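Local coordinates for protein dTDP-4-dehydrorhamnose reductase (PDB 2GGS) that probably acts as a dTDP-4-dehydrorhamnose reductase, an NADPH-dependent oxidoreductase with a Rossmann-type nucleotide-binding fold, at residues Leu197-Thr202 / Lys257-Asp262. Numbering follows the deposited sequence.
Sequences LELRKT and KILSTD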
loop_
_atom_site.group_PDB
_atom_site.type_symbol
_atom_site.label_atom_id
_atom_site.label_comp_id
_atom_site.label_asym_id
_atom_site.label_seq_id
_atom_site.Cartn_x
_atom_site.Cartn_y
_atom_site.Cartn_z
ATOM N N LEU A 197 -4.410 -10.688 -10.794
ATOM C CA LEU A 197 -4.808 -11.984 -10.237
ATOM C C LEU A 197 -5.149 -12.996 -11.294
ATOM O O LEU A 197 -4.615 -14.114 -11.273
ATOM C CB LEU A 197 -6.034 -11.825 -9.336
ATOM C CG LEU A 197 -5.764 -11.167 -7.991
ATOM C CD1 LEU A 197 -6.860 -11.542 -7.011
ATOM C CD2 LEU A 197 -4.411 -11.590 -7.461
ATOM N N GLU A 198 -6.078 -12.604 -12.172
ATOM C CA GLU A 198 -6.530 -13.444 -13.267
ATOM C C GLU A 198 -5.319 -13.956 -14.017
ATOM O O GLU A 198 -5.300 -15.110 -14.411
ATOM C CB GLU A 198 -7.515 -12.713 -14.239
ATOM C CG GLU A 198 -7.780 -11.204 -13.995
ATOM C CD GLU A 198 -7.873 -10.324 -15.292
ATOM O OE1 GLU A 198 -8.973 -9.743 -15.556
ATOM O OE2 GLU A 198 -6.845 -10.176 -16.023
ATOM N N LEU A 199 -4.307 -13.093 -14.182
ATOM C CA LEU A 199 -3.096 -13.390 -14.958
ATOM C C LEU A 199 -2.073 -14.291 -14.270
ATOM O O LEU A 199 -1.182 -14.817 -14.937
ATOM C CB LEU A 199 -2.414 -12.094 -15.410
ATOM C CG LEU A 199 -3.216 -11.188 -16.347
ATOM C CD1 LEU A 199 -2.519 -9.873 -16.548
ATOM C CD2 LEU A 199 -3.511 -11.860 -17.696
ATOM N N ARG A 200 -2.177 -14.462 -12.952
ATOM C CA ARG A 200 -1.197 -15.259 -12.185
ATOM C C ARG A 200 0.261 -14.837 -12.428
ATOM O O ARG A 200 1.175 -15.654 -12.448
ATOM C CB ARG A 200 -1.394 -16.784 -12.369
ATOM C CG ARG A 200 -2.487 -17.342 -11.495
ATOM C CD ARG A 200 -2.093 -18.666 -10.820
ATOM N NE ARG A 200 -3.100 -19.161 -9.856
ATOM C CZ ARG A 200 -4.127 -18.457 -9.362
ATOM N NH1 ARG A 200 -4.332 -17.190 -9.708
ATOM N NH2 ARG A 200 -4.968 -19.022 -8.506
ATOM N N LYS A 201 0.458 -13.528 -12.600
ATOM C CA LYS A 201 1.789 -12.936 -12.634
ATOM C C LYS A 201 2.621 -13.275 -11.385
ATOM O O LYS A 201 2.081 -13.368 -10.287
ATOM C CB LYS A 201 1.662 -11.423 -12.760
ATOM C CG LYS A 201 1.622 -10.933 -14.179
ATOM C CD LYS A 201 2.654 -9.832 -14.391
ATOM C CE LYS A 201 4.041 -10.450 -14.505
ATOM N NZ LYS A 201 5.052 -9.600 -15.149
ATOM N N THR A 202 3.927 -13.455 -11.581
ATOM C CA THR A 202 4.893 -13.728 -10.508
ATOM C C THR A 202 6.058 -12.743 -10.635
ATOM O O THR A 202 6.167 -12.040 -11.657
ATOM C CB THR A 202 5.396 -15.210 -10.495
ATOM O OG1 THR A 202 6.126 -15.500 -11.697
ATOM C CG2 THR A 202 4.240 -16.203 -10.362
ATOM N N LYS A 257 1.907 -1.757 -19.679
ATOM C CA LYS A 257 1.778 -2.682 -20.833
ATOM C C LYS A 257 0.842 -3.864 -20.562
ATOM O O LYS A 257 -0.017 -4.191 -21.356
ATOM C CB LYS A 257 3.140 -3.180 -21.302
ATOM C CG LYS A 257 4.076 -2.053 -21.704
ATOM C CD LYS A 257 5.411 -2.617 -22.167
ATOM C CE LYS A 257 6.365 -1.489 -22.574
ATOM N NZ LYS A 257 5.766 -0.671 -23.657
ATOM N N ILE A 258 0.989 -4.483 -19.398
ATOM C CA ILE A 258 0.242 -5.688 -19.039
ATOM C C ILE A 258 -1.257 -5.438 -18.852
ATOM O O ILE A 258 -2.120 -6.218 -19.294
ATOM C CB ILE A 258 0.829 -6.286 -17.748
ATOM C CG1 ILE A 258 2.205 -6.874 -18.025
ATOM C CG2 ILE A 258 -0.125 -7.340 -17.121
ATOM C CD1 ILE A 258 3.121 -6.904 -16.809
ATOM N N LEU A 259 -1.575 -4.348 -18.168
ATOM C CA LEU A 259 -2.929 -4.125 -17.739
ATOM C C LEU A 259 -3.711 -3.251 -18.709
ATOM O O LEU A 259 -3.169 -2.301 -19.309
ATOM C CB LEU A 259 -2.919 -3.509 -16.338
ATOM C CG LEU A 259 -2.153 -4.349 -15.314
ATOM C CD1 LEU A 259 -2.183 -3.646 -13.979
ATOM C CD2 LEU A 259 -2.705 -5.779 -15.169
ATOM N N SER A 260 -4.996 -3.562 -18.846
ATOM C CA SER A 260 -5.864 -2.762 -19.724
ATOM C C SER A 260 -6.245 -1.429 -19.112
ATOM O O SER A 260 -6.239 -0.394 -19.808
ATOM C CB SER A 260 -7.125 -3.531 -20.084
ATOM O OG SER A 260 -6.751 -4.748 -20.684
ATOM N N THR A 261 -6.555 -1.466 -17.818
ATOM C CA THR A 261 -7.109 -0.326 -17.072
ATOM C C THR A 261 -6.105 0.801 -16.799
ATOM O O THR A 261 -4.941 0.540 -16.504
ATOM C CB THR A 261 -7.708 -0.783 -15.714
ATOM O OG1 THR A 261 -8.587 0.236 -15.207
ATOM C CG2 THR A 261 -6.595 -1.112 -14.636
ATOM N N ASP A 262 -6.564 2.048 -16.920
ATOM C CA ASP A 262 -5.742 3.199 -16.550
ATOM C C ASP A 262 -5.797 3.322 -15.028
ATOM O O ASP A 262 -6.708 3.936 -14.483
ATOM C CB ASP A 262 -6.246 4.503 -17.212
ATOM C CG ASP A 262 -5.455 5.719 -16.789
ATOM O OD1 ASP A 262 -4.710 5.634 -15.802
ATOM O OD2 ASP A 262 -5.528 6.795 -17.447
#
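Leu197 O accepts Arg200 N at 3.0 Å and also lies at the edge of the Arg200 guanidinium, in its plane, at the helix end where Leu199, and Lys201 just after it, reach Ile258. The turn is a Schellman motif: Arg200 has positive phi, and two bonds return into the last turn of helix 186-199. In this Rossmann-type fold the chain then runs through Lys201 into strand 203-206, the last strand at one edge of the parallel sheet. The contact thus joins this helix-to-strand link to the end of helix 253-258; it is van der Waals packing, largely apolar, with no hydrogen bond between the two segments. Leu199 CD1 meets Ile258 CG2 at 3.5 Å, the two side chains crossing obliquely. Leu199 CG lies beside its backbone N (chi1 -63°) and CD1 continues outward, anti to CA (chi2 172°), which carries this methyl to its partner. More loosely, the same CD1 reaches Leu259 CD2 at 4.3 Å. Leu259 is the buried member of the group, its side chain lying on Ala192, Glu195 and Leu196 of helix 186-199. Just beyond it, the two carboxylate oxygens of Glu195 accept Ser260 N and Thr261 N, tying the departing chain to the same helix. On the Lys201 side, Lys201 O is hydrogen-bonded to Tyr101 OH, while the side chain bends at chi2 and chi3 and meets Ile258 tip to tip. The two branches of Ile258 face different partners: CG2 meets Leu199, whereas CD1 touches Lys201 CD at 3.8 Å and Lys201 NZ at 3.7 Å.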